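Local atomic coordinates of chitinase A (Cycas revoluta, PDB entry 4R5E), a protein that probably hydrolyses chitin as a family 18, class V plant chitinase, and here holds a linked allosamizoline and N-acetyl-allosamine ligand in its binding cleft. Residues T157-F162 with N188-D193; G196-F201 with F241-L246; L236-F241 with A311-Y316. One frame throughout, in Å; residues are numbered along the deposited sequence.

Interaction 1: T157-F162 with N188-D193; sequences TEAVYF and NVMAYD. With AMI (allosamizoline), chain E.
M190 swings its CG to the side of its own backbone N (chi1 -69°) and runs straight to SD, which places SD 3.7 Å from O7 of allosamizoline. The chain then bends at the sulfur (chi3 -65°). That last bend brings CE back to the neighbouring strand, 3.8 Å from A159 CB and 3.5 Å from V160 O. Strands 155-161 and 186-190 are adjacent parallel strands of the TIM barrel of this family. Their backbones are joined by near-straight bonds from N188 N to E158 O, V160 N to N188 O, and M190 N to V160 O. V160 CG2 and V189 CG2 meet 3.9 Å apart on the face away from A159 and N188. N188 turns its amide along the other face, where ND2 is hydrogen-bonded to Y32 OH and OD1 accepts from W186 NE1. Past the ladder a water replaces a direct bond, accepting from F162 N (3.0 Å) and donating to M190 O (2.7 Å), while F162 CB stays close to M190 O. Beyond M190 the chain turns into the ligand site. Y192 OH donates to allosamizoline O7 at 3.0 Å, and the ligand's O6 hydroxyl donates to D193 OD2 at 2.8 Å.

Interaction 2: G196-F201 with F241-L246; sequences GSWENF and FGRSWL. With NAA (2-acetamido-2-deoxy-beta-D-allopyranose), chain B.
The W245 indole lies against the backbone of G196 and S197, and this is the tight half of the contact. Its CZ2 comes within 3.2 Å of G196 O. S197 CA sits over a face of the five-membered ring, 4.0 Å from its centroid, a CH-pi contact. The indole NE1 donates to E199 O at 3.0 Å. That oxygen lies almost in the ring plane, but the bond is bent, at 139°. G196 to E199 is a type I beta turn, closed by E199 N on G196 O. It puts S197 over a face of the indole and E199 O at its NE1 edge. Segment 241-246 is the far half of strand 234-247, where it pairs antiparallel with strands 262-270 and 300-304. This is consistent with the insertion domain of class V chitinases, between the seventh barrel strand and its helix. The other half of the contact is looser and wetter. R243 bends at chi2 (-80°), which helps lay its end beside the largely exposed W198. W198 CZ3 is 4.1 Å from R243 CD and lies over one face of the guanidinium. The two planes are 67° apart, so they do not stack. Two waters bridge the segments here. One accepts from S197 N (2.8 Å) and donates to S244 O (2.9 Å). The other links S197 OG and, weakly, R243 NH1. The main partner of R243 is D193, through NE.

Interaction 3: L236-F241 with A311-Y316; sequences LGIPLF and ALKVQY. With NAA (2-acetamido-2-deoxy-beta-D-allopyranose), chain B.
Segments 236-239 and 311-316 join a barrel strand to one of the helices that surround the TIM barrel. Helix 307-319 lies between strands 234-247 and 324-328 in the chain, which are parallel neighbours. It therefore forms part of a beta-alpha-beta crossover, with the insertion placed between the first strand and the helix. The short segments run nearly antiparallel, at 174°, and their axes come within 9.8 Å. L236 and I238 point at the helix, and G237 between them has no side chain. L236 extends its CG directly opposite the backbone N (chi1 180°), which carries CD2 out to the helix. There CD2 rests 3.7 Å from K313 O and meets the Y316 ring at its edge, 4.1 Å from CD2 of Y316. I238 sends CD1 to V314 CG2 (4.0 Å), the two side chains crossing at about a right angle, and CD1 also passes K313 CB at 4.2 Å. The aliphatic stem of K313 slides past I238 in the opposite direction. Its extended chain takes NZ to a water at 2.8 Å, which in turn donates to G237 O at 2.7 Å. NZ also forms a salt bridge to D305 and a hydrogen bond to A206 O. The strand and helix thus meet mainly through aliphatic carbon, while the buried ammonium is probably kept charged by D305 and its oxygen partners.

In the fold
Each contact has a segment on or just after strand 186-190 or on strand 234-247, which are neighbours. Interactions 1 and 3, with centres about 12 Å apart, are joined by a probable hydrogen bond from G237 N to V189 O at 2.9 Å. A191 CB also packs on L236 CD1 at 3.6 Å. Interactions 2 and 3 meet at F241, whose ring carries the acetyl methyl C8 of NAA on one face. Allosamizoline O4 is bonded to C1 of this NAA, so the two form one linked ligand. Interactions 1 and 2, about 20 Å apart between centres, connect at the cleft: R243 NE forms a salt bridge to D193 OD1 at 2.8 Å. The R243 side chain comes about 4 Å from allosamizoline (nearest atoms).

Interaction 1: T157-F162 with N188-D193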
loop_
_atom_site.group_PDB
_atom_site.type_symbol
_atom_site.label_atom_id
_atom_site.label_comp_id
_atom_site.label_asym_id
_atom_site.label_seq_id
_atom_site.Cartn_x
_atom_site.Cartn_y
_atom_site.Cartn_z
ATOM N N THR A 157 9.289 7.893 0.294
ATOM C CA THR A 157 8.257 7.384 -0.606
ATOM C C THR A 157 6.895 7.898 -0.169
ATOM O O THR A 157 6.759 8.522 0.893
ATOM C CB THR A 157 8.253 5.838 -0.671
ATOM O OG1 THR A 157 7.859 5.278 0.595
ATOM C CG2 THR A 157 9.621 5.324 -1.020
ATOM N N GLU A 158 5.893 7.665 -1.007
ATOM C CA GLU A 158 4.523 7.945 -0.629
ATOM C C GLU A 158 3.572 6.979 -1.313
ATOM O O GLU A 158 3.852 6.449 -2.392
ATOM C CB GLU A 158 4.134 9.397 -0.944
ATOM C CG GLU A 158 3.801 9.651 -2.407
ATOM C CD GLU A 158 3.524 11.106 -2.726
ATOM O OE1 GLU A 158 2.779 11.349 -3.700
ATOM O OE2 GLU A 158 4.057 11.997 -2.031
ATOM N N ALA A 159 2.450 6.750 -0.649
ATOM C CA ALA A 159 1.337 6.051 -1.241
ATOM C C ALA A 159 0.614 6.966 -2.220
ATOM O O ALA A 159 0.406 8.148 -1.935
ATOM C CB ALA A 159 0.382 5.590 -0.153
ATOM N N VAL A 160 0.223 6.409 -3.365
ATOM C CA VAL A 160 -0.609 7.125 -4.323
ATOM C C VAL A 160 -1.835 6.308 -4.727
ATOM O O VAL A 160 -1.831 5.069 -4.712
ATOM C CB VAL A 160 0.169 7.580 -5.589
ATOM C CG1 VAL A 160 1.294 8.546 -5.224
ATOM C CG2 VAL A 160 0.703 6.399 -6.392
ATOM N N TYR A 161 -2.887 7.041 -5.072
ATOM C CA TYR A 161 -4.074 6.499 -5.723
ATOM C C TYR A 161 -3.666 5.684 -6.953
ATOM O O TYR A 161 -2.591 5.893 -7.522
ATOM C CB TYR A 161 -4.985 7.669 -6.108
ATOM C CG TYR A 161 -6.372 7.289 -6.557
ATOM C CD1 TYR A 161 -7.207 6.551 -5.736
ATOM C CD2 TYR A 161 -6.855 7.691 -7.795
ATOM C CE1 TYR A 161 -8.482 6.201 -6.145
ATOM C CE2 TYR A 161 -8.128 7.353 -8.211
ATOM C CZ TYR A 161 -8.936 6.611 -7.381
ATOM O OH TYR A 161 -10.205 6.269 -7.781
ATOM N N PHE A 162 -4.518 4.750 -7.368
ATOM C CA PHE A 162 -4.178 3.888 -8.500
ATOM C C PHE A 162 -3.937 4.673 -9.786
ATOM O O PHE A 162 -3.208 4.211 -10.662
ATOM C CB PHE A 162 -5.255 2.817 -8.721
ATOM C CG PHE A 162 -6.367 3.231 -9.653
ATOM C CD1 PHE A 162 -7.410 4.030 -9.206
ATOM C CD2 PHE A 162 -6.396 2.775 -10.966
ATOM C CE1 PHE A 162 -8.443 4.400 -10.056
ATOM C CE2 PHE A 162 -7.423 3.141 -11.821
ATOM C CZ PHE A 162 -8.450 3.950 -11.366
ATOM N N ASN A 188 4.251 4.159 -4.069
ATOM C CA ASN A 188 3.556 2.902 -3.902
ATOM C C ASN A 188 2.137 3.070 -4.428
ATOM O O ASN A 188 1.306 3.732 -3.809
ATOM C CB ASN A 188 3.591 2.504 -2.427
ATOM C CG ASN A 188 4.997 2.211 -1.948
ATOM O OD1 ASN A 188 5.743 1.479 -2.595
ATOM N ND2 ASN A 188 5.369 2.784 -0.813
ATOM N N VAL A 189 1.893 2.497 -5.604
ATOM C CA VAL A 189 0.630 2.666 -6.326
ATOM C C VAL A 189 -0.399 1.685 -5.777
ATOM O O VAL A 189 -0.216 0.472 -5.895
ATOM C CB VAL A 189 0.811 2.426 -7.846
ATOM C CG1 VAL A 189 -0.502 2.635 -8.593
ATOM C CG2 VAL A 189 1.899 3.337 -8.410
ATOM N N MET A 190 -1.475 2.214 -5.195
ATOM C CA MET A 190 -2.478 1.387 -4.526
ATOM C C MET A 190 -3.477 0.898 -5.563
ATOM O O MET A 190 -4.610 1.380 -5.655
ATOM C CB MET A 190 -3.135 2.153 -3.377
ATOM C CG MET A 190 -2.155 2.378 -2.226
ATOM S SD MET A 190 -2.799 3.244 -0.791
ATOM C CE MET A 190 -3.129 4.844 -1.513
ATOM N N ALA A 191 -3.029 -0.102 -6.323
ATOM C CA ALA A 191 -3.742 -0.619 -7.489
ATOM C C ALA A 191 -4.725 -1.713 -7.079
ATOM O O ALA A 191 -4.676 -2.846 -7.569
ATOM C CB ALA A 191 -2.741 -1.141 -8.506
ATOM N N TYR A 192 -5.632 -1.359 -6.179
ATOM C CA TYR A 192 -6.619 -2.301 -5.663
ATOM C C TYR A 192 -7.753 -1.527 -4.992
ATOM O O TYR A 192 -7.759 -0.298 -5.026
ATOM C CB TYR A 192 -5.952 -3.301 -4.704
ATOM C CG TYR A 192 -5.059 -2.670 -3.654
ATOM C CD1 TYR A 192 -5.587 -1.952 -2.589
ATOM C CD2 TYR A 192 -3.680 -2.787 -3.737
ATOM C CE1 TYR A 192 -4.757 -1.377 -1.639
ATOM C CE2 TYR A 192 -2.850 -2.221 -2.785
ATOM C CZ TYR A 192 -3.392 -1.520 -1.742
ATOM O OH TYR A 192 -2.549 -0.956 -0.807
ATOM N N ASP A 193 -8.699 -2.254 -4.398
ATOM C CA ASP A 193 -9.896 -1.687 -3.770
ATOM C C ASP A 193 -10.794 -0.964 -4.783
ATOM O O ASP A 193 -11.486 0.007 -4.448
ATOM C CB ASP A 193 -9.543 -0.786 -2.572
ATOM C CG ASP A 193 -9.184 -1.576 -1.327
ATOM O OD1 ASP A 193 -9.564 -2.759 -1.218
ATOM O OD2 ASP A 193 -8.530 -0.994 -0.435
HETATM C C1 AMI E . -4.106 0.949 2.302
HETATM C C2 AMI E . -3.891 1.965 3.421
HETATM C C3 AMI E . -4.221 1.251 4.724
HETATM C C4 AMI E . -5.266 0.217 4.280
HETATM C C5 AMI E . -4.704 -0.287 2.954
HETATM C C6 AMI E . -5.638 -1.078 2.034
HETATM C C7 AMI E . -1.930 1.541 2.411
HETATM C C8 AMI E . 0.316 2.465 2.623
HETATM C C9 AMI E . -0.151 0.679 0.990
HETATM N N2 AMI E . -2.465 2.254 3.304
HETATM N N7 AMI E . -0.664 1.560 2.036
HETATM O O3 AMI E . -4.672 2.171 5.728
HETATM O O4 AMI E . -5.432 -0.843 5.223
HETATM O O6 AMI E . -6.788 -0.320 1.669
HETATM O O7 AMI E . -2.828 0.619 1.781
HETATM O O HOH W 1 -6.285 3.508 -5.253
#

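Interaction 2: G196-F201 with F241-L246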
loop_
_atom_site.group_PDB
_atom_site.type_symbol
_atom_site.label_atom_id
_atom_site.label_comp_id
_atom_site.label_asym_id
_atom_site.label_seq_id
_atom_site.Cartn_x
_atom_site.Cartn_y
_atom_site.Cartn_z
ATOM N N GLY A 196 -15.927 -3.623 -4.035
ATOM C CA GLY A 196 -16.145 -4.175 -2.700
ATOM C C GLY A 196 -17.612 -4.131 -2.317
ATOM O O GLY A 196 -18.468 -3.800 -3.147
ATOM N N SER A 197 -17.893 -4.450 -1.056
ATOM C CA SER A 197 -19.262 -4.637 -0.569
ATOM C C SER A 197 -20.117 -3.366 -0.566
ATOM O O SER A 197 -21.334 -3.431 -0.383
ATOM C CB SER A 197 -19.234 -5.233 0.832
ATOM O OG SER A 197 -18.438 -4.456 1.700
ATOM N N TRP A 198 -19.476 -2.220 -0.754
ATOM C CA TRP A 198 -20.190 -0.961 -0.986
ATOM C C TRP A 198 -20.965 -0.959 -2.321
ATOM O O TRP A 198 -21.815 -0.095 -2.539
ATOM C CB TRP A 198 -19.222 0.231 -0.900
ATOM C CG TRP A 198 -18.061 0.170 -1.860
ATOM C CD1 TRP A 198 -18.033 0.641 -3.138
ATOM C CD2 TRP A 198 -16.759 -0.389 -1.610
ATOM N NE1 TRP A 198 -16.804 0.405 -3.705
ATOM C CE2 TRP A 198 -16.002 -0.222 -2.789
ATOM C CE3 TRP A 198 -16.160 -1.013 -0.505
ATOM C CZ2 TRP A 198 -14.679 -0.656 -2.896
ATOM C CZ3 TRP A 198 -14.841 -1.447 -0.615
ATOM C CH2 TRP A 198 -14.118 -1.265 -1.803
ATOM N N GLU A 199 -20.661 -1.915 -3.202
ATOM C CA GLU A 199 -21.441 -2.171 -4.416
ATOM C C GLU A 199 -22.303 -3.414 -4.226
ATOM O O GLU A 199 -21.877 -4.375 -3.581
ATOM C CB GLU A 199 -20.513 -2.413 -5.604
ATOM C CG GLU A 199 -19.588 -1.255 -5.940
ATOM C CD GLU A 199 -18.429 -1.679 -6.820
ATOM O OE1 GLU A 199 -17.825 -2.736 -6.547
ATOM O OE2 GLU A 199 -18.111 -0.950 -7.780
ATOM N N ASN A 200 -23.497 -3.413 -4.813
ATOM C CA ASN A 200 -24.407 -4.556 -4.694
ATOM C C ASN A 200 -24.242 -5.589 -5.821
ATOM O O ASN A 200 -25.197 -6.266 -6.205
ATOM C CB ASN A 200 -25.871 -4.091 -4.552
ATOM C CG ASN A 200 -26.358 -3.269 -5.733
ATOM O OD1 ASN A 200 -25.890 -3.422 -6.859
ATOM N ND2 ASN A 200 -27.321 -2.389 -5.475
ATOM N N PHE A 201 -23.020 -5.713 -6.334
ATOM C CA PHE A 201 -22.673 -6.774 -7.275
ATOM C C PHE A 201 -21.209 -7.148 -7.078
ATOM O O PHE A 201 -20.388 -6.292 -6.749
ATOM C CB PHE A 201 -22.924 -6.341 -8.722
ATOM C CG PHE A 201 -22.454 -4.950 -9.025
ATOM C CD1 PHE A 201 -23.313 -3.871 -8.871
ATOM C CD2 PHE A 201 -21.154 -4.714 -9.446
ATOM C CE1 PHE A 201 -22.885 -2.580 -9.137
ATOM C CE2 PHE A 201 -20.718 -3.425 -9.717
ATOM C CZ PHE A 201 -21.586 -2.356 -9.562
ATOM N N PHE A 241 -5.231 -9.351 0.876
ATOM C CA PHE A 241 -6.578 -9.555 1.378
ATOM C C PHE A 241 -7.526 -9.507 0.194
ATOM O O PHE A 241 -7.180 -8.999 -0.880
ATOM C CB PHE A 241 -6.960 -8.463 2.384
ATOM C CG PHE A 241 -7.049 -7.099 1.774
ATOM C CD1 PHE A 241 -5.911 -6.322 1.621
ATOM C CD2 PHE A 241 -8.259 -6.611 1.301
ATOM C CE1 PHE A 241 -5.979 -5.075 1.028
ATOM C CE2 PHE A 241 -8.334 -5.358 0.712
ATOM C CZ PHE A 241 -7.187 -4.595 0.569
ATOM N N GLY A 242 -8.721 -10.040 0.402
ATOM C CA GLY A 242 -9.786 -9.975 -0.588
ATOM C C GLY A 242 -10.940 -9.156 -0.068
ATOM O O GLY A 242 -11.037 -8.902 1.135
ATOM N N ARG A 243 -11.814 -8.742 -0.980
ATOM C CA ARG A 243 -13.052 -8.069 -0.616
ATOM C C ARG A 243 -14.182 -9.076 -0.756
ATOM O O ARG A 243 -14.249 -9.805 -1.748
ATOM C CB ARG A 243 -13.295 -6.851 -1.506
ATOM C CG ARG A 243 -12.300 -5.725 -1.290
ATOM C CD ARG A 243 -12.666 -4.914 -0.070
ATOM N NE ARG A 243 -11.615 -3.973 0.303
ATOM C CZ ARG A 243 -11.508 -3.408 1.501
ATOM N NH1 ARG A 243 -12.391 -3.676 2.456
ATOM N NH2 ARG A 243 -10.510 -2.568 1.741
ATOM N N SER A 244 -15.054 -9.127 0.246
ATOM C CA SER A 244 -16.095 -10.143 0.302
ATOM C C SER A 244 -17.490 -9.548 0.283
ATOM O O SER A 244 -17.727 -8.441 0.794
ATOM C CB SER A 244 -15.930 -10.982 1.562
ATOM O OG SER A 244 -16.112 -10.181 2.709
ATOM N N TRP A 245 -18.410 -10.328 -0.275
ATOM C CA TRP A 245 -19.817 -9.978 -0.384
ATOM C C TRP A 245 -20.682 -11.124 0.136
ATOM O O TRP A 245 -20.257 -12.287 0.167
ATOM C CB TRP A 245 -20.194 -9.801 -1.851
ATOM C CG TRP A 245 -19.750 -8.559 -2.566
ATOM C CD1 TRP A 245 -20.515 -7.464 -2.823
ATOM C CD2 TRP A 245 -18.483 -8.317 -3.203
ATOM N NE1 TRP A 245 -19.809 -6.548 -3.553
ATOM C CE2 TRP A 245 -18.555 -7.040 -3.796
ATOM C CE3 TRP A 245 -17.291 -9.042 -3.311
ATOM C CZ2 TRP A 245 -17.489 -6.478 -4.503
ATOM C CZ3 TRP A 245 -16.227 -8.475 -4.008
ATOM C CH2 TRP A 245 -16.333 -7.205 -4.591
ATOM N N LEU A 246 -21.913 -10.794 0.507
ATOM C CA LEU A 246 -22.955 -11.791 0.690
ATOM C C LEU A 246 -23.781 -11.823 -0.593
ATOM O O LEU A 246 -24.220 -10.776 -1.080
ATOM C CB LEU A 246 -23.834 -11.445 1.887
ATOM C CG LEU A 246 -23.104 -11.429 3.228
ATOM C CD1 LEU A 246 -24.021 -10.860 4.300
ATOM C CD2 LEU A 246 -22.612 -12.817 3.606
HETATM C C1 NAA B . -6.273 -0.710 6.369
HETATM C C2 NAA B . -6.645 -2.067 6.946
HETATM C C3 NAA B . -7.348 -1.893 8.289
HETATM C C4 NAA B . -6.570 -0.977 9.235
HETATM C C5 NAA B . -6.175 0.305 8.519
HETATM C C6 NAA B . -5.312 1.222 9.390
HETATM C C7 NAA B . -7.086 -3.864 5.316
HETATM C C8 NAA B . -8.101 -4.492 4.403
HETATM N N2 NAA B . -7.495 -2.797 6.010
HETATM O O3 NAA B . -8.656 -1.348 8.053
HETATM O O4 NAA B . -7.385 -0.609 10.362
HETATM O O5 NAA B . -5.461 -0.028 7.327
HETATM O O6 NAA B . -4.907 2.374 8.637
HETATM O O7 NAA B . -5.960 -4.330 5.404
HETATM O O HOH W 2 -16.151 -6.039 0.363
HETATM O O HOH W 3 -15.623 -3.480 2.361
#

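Interaction 3: L236-F241 with A311-Y316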
loop_
_atom_site.group_PDB
_atom_site.type_symbol
_atom_site.label_atom_id
_atom_site.label_comp_id
_atom_site.label_asym_id
_atom_site.label_seq_id
_atom_site.Cartn_x
_atom_site.Cartn_y
_atom_site.Cartn_z
ATOM N N LEU A 236 4.150 -1.363 -7.985
ATOM C CA LEU A 236 2.773 -1.846 -8.130
ATOM C C LEU A 236 2.249 -2.527 -6.869
ATOM O O LEU A 236 2.794 -3.533 -6.427
ATOM C CB LEU A 236 2.681 -2.825 -9.300
ATOM C CG LEU A 236 1.299 -3.418 -9.569
ATOM C CD1 LEU A 236 0.325 -2.355 -10.044
ATOM C CD2 LEU A 236 1.416 -4.546 -10.579
ATOM N N GLY A 237 1.172 -1.988 -6.315
ATOM C CA GLY A 237 0.559 -2.575 -5.133
ATOM C C GLY A 237 -0.269 -3.794 -5.459
ATOM O O GLY A 237 -0.973 -3.816 -6.467
ATOM N N ILE A 238 -0.177 -4.798 -4.588
ATOM C CA ILE A 238 -0.939 -6.036 -4.682
ATOM C C ILE A 238 -1.478 -6.345 -3.284
ATOM O O ILE A 238 -0.717 -6.349 -2.312
ATOM C CB ILE A 238 -0.064 -7.212 -5.160
ATOM C CG1 ILE A 238 0.611 -6.874 -6.497
ATOM C CG2 ILE A 238 -0.900 -8.485 -5.280
ATOM C CD1 ILE A 238 1.642 -7.885 -6.940
ATOM N N PRO A 239 -2.788 -6.590 -3.169
ATOM C CA PRO A 239 -3.342 -6.858 -1.849
ATOM C C PRO A 239 -3.142 -8.304 -1.400
ATOM O O PRO A 239 -3.191 -9.228 -2.214
ATOM C CB PRO A 239 -4.829 -6.559 -2.040
ATOM C CG PRO A 239 -5.086 -6.929 -3.456
ATOM C CD PRO A 239 -3.823 -6.635 -4.218
ATOM N N LEU A 240 -2.906 -8.481 -0.099
ATOM C CA LEU A 240 -2.882 -9.802 0.522
ATOM C C LEU A 240 -4.188 -10.081 1.261
ATOM O O LEU A 240 -4.249 -10.934 2.152
ATOM C CB LEU A 240 -1.681 -9.927 1.464
ATOM C CG LEU A 240 -0.321 -9.927 0.770
ATOM C CD1 LEU A 240 0.790 -9.938 1.809
ATOM C CD2 LEU A 240 -0.197 -11.110 -0.182
ATOM N N PHE A 241 -5.231 -9.351 0.876
ATOM C CA PHE A 241 -6.578 -9.555 1.378
ATOM C C PHE A 241 -7.526 -9.507 0.194
ATOM O O PHE A 241 -7.180 -8.999 -0.880
ATOM C CB PHE A 241 -6.960 -8.463 2.384
ATOM C CG PHE A 241 -7.049 -7.099 1.774
ATOM C CD1 PHE A 241 -5.911 -6.322 1.621
ATOM C CD2 PHE A 241 -8.259 -6.611 1.301
ATOM C CE1 PHE A 241 -5.979 -5.075 1.028
ATOM C CE2 PHE A 241 -8.334 -5.358 0.712
ATOM C CZ PHE A 241 -7.187 -4.595 0.569
ATOM N N ALA A 311 1.586 -13.903 -9.836
ATOM C CA ALA A 311 2.663 -14.132 -10.795
ATOM C C ALA A 311 2.435 -13.305 -12.062
ATOM O O ALA A 311 3.372 -12.731 -12.608
ATOM C CB ALA A 311 2.788 -15.607 -11.137
ATOM N N LEU A 312 1.188 -13.232 -12.518
ATOM C CA LEU A 312 0.869 -12.454 -13.723
ATOM C C LEU A 312 1.039 -10.956 -13.490
ATOM O O LEU A 312 1.558 -10.245 -14.350
ATOM C CB LEU A 312 -0.546 -12.765 -14.208
ATOM C CG LEU A 312 -0.712 -14.161 -14.808
ATOM C CD1 LEU A 312 -2.187 -14.500 -14.914
ATOM C CD2 LEU A 312 -0.035 -14.264 -16.170
ATOM N N LYS A 313 0.619 -10.477 -12.325
ATOM C CA LYS A 313 0.795 -9.064 -11.998
ATOM C C LYS A 313 2.262 -8.680 -11.880
ATOM O O LYS A 313 2.658 -7.590 -12.295
ATOM C CB LYS A 313 0.068 -8.722 -10.705
ATOM C CG LYS A 313 -1.426 -8.616 -10.882
ATOM C CD LYS A 313 -2.080 -8.139 -9.602
ATOM C CE LYS A 313 -3.544 -7.861 -9.839
ATOM N NZ LYS A 313 -4.197 -7.378 -8.594
ATOM N N VAL A 314 3.067 -9.561 -11.296
ATOM C CA VAL A 314 4.478 -9.275 -11.099
ATOM C C VAL A 314 5.212 -9.270 -12.443
ATOM O O VAL A 314 6.075 -8.425 -12.678
ATOM C CB VAL A 314 5.098 -10.246 -10.075
ATOM C CG1 VAL A 314 6.608 -10.100 -10.016
ATOM C CG2 VAL A 314 4.497 -9.991 -8.698
ATOM N N GLN A 315 4.847 -10.183 -13.339
ATOM C CA GLN A 315 5.429 -10.196 -14.680
ATOM C C GLN A 315 4.979 -8.965 -15.479
ATOM O O GLN A 315 5.771 -8.382 -16.220
ATOM C CB GLN A 315 5.071 -11.498 -15.405
ATOM C CG GLN A 315 5.788 -11.693 -16.734
ATOM C CD GLN A 315 7.297 -11.785 -16.599
ATOM O OE1 GLN A 315 7.826 -12.126 -15.540
ATOM N NE2 GLN A 315 8.001 -11.491 -17.685
ATOM N N TYR A 316 3.719 -8.570 -15.314
ATOM C CA TYR A 316 3.218 -7.312 -15.880
ATOM C C TYR A 316 4.086 -6.128 -15.438
ATOM O O TYR A 316 4.511 -5.310 -16.261
ATOM C CB TYR A 316 1.758 -7.084 -15.472
ATOM C CG TYR A 316 1.266 -5.676 -15.718
ATOM C CD1 TYR A 316 0.735 -5.311 -16.947
ATOM C CD2 TYR A 316 1.341 -4.706 -14.720
ATOM C CE1 TYR A 316 0.293 -4.023 -17.178
ATOM C CE2 TYR A 316 0.906 -3.412 -14.946
ATOM C CZ TYR A 316 0.382 -3.079 -16.174
ATOM O OH TYR A 316 -0.057 -1.793 -16.397
HETATM C C1 NAA B . -6.273 -0.710 6.369
HETATM C C2 NAA B . -6.645 -2.067 6.946
HETATM C C3 NAA B . -7.348 -1.893 8.289
HETATM C C4 NAA B . -6.570 -0.977 9.235
HETATM C C5 NAA B . -6.175 0.305 8.519
HETATM C C6 NAA B . -5.312 1.222 9.390
HETATM C C7 NAA B . -7.086 -3.864 5.316
HETATM C C8 NAA B . -8.101 -4.492 4.403
HETATM N N2 NAA B . -7.495 -2.797 6.010
HETATM O O3 NAA B . -8.656 -1.348 8.053
HETATM O O4 NAA B . -7.385 -0.609 10.362
HETATM O O5 NAA B . -5.461 -0.028 7.327
HETATM O O6 NAA B . -4.907 2.374 8.637
HETATM O O7 NAA B . -5.960 -4.330 5.404
HETATM O O HOH W 4 -2.961 -4.970 -7.975
#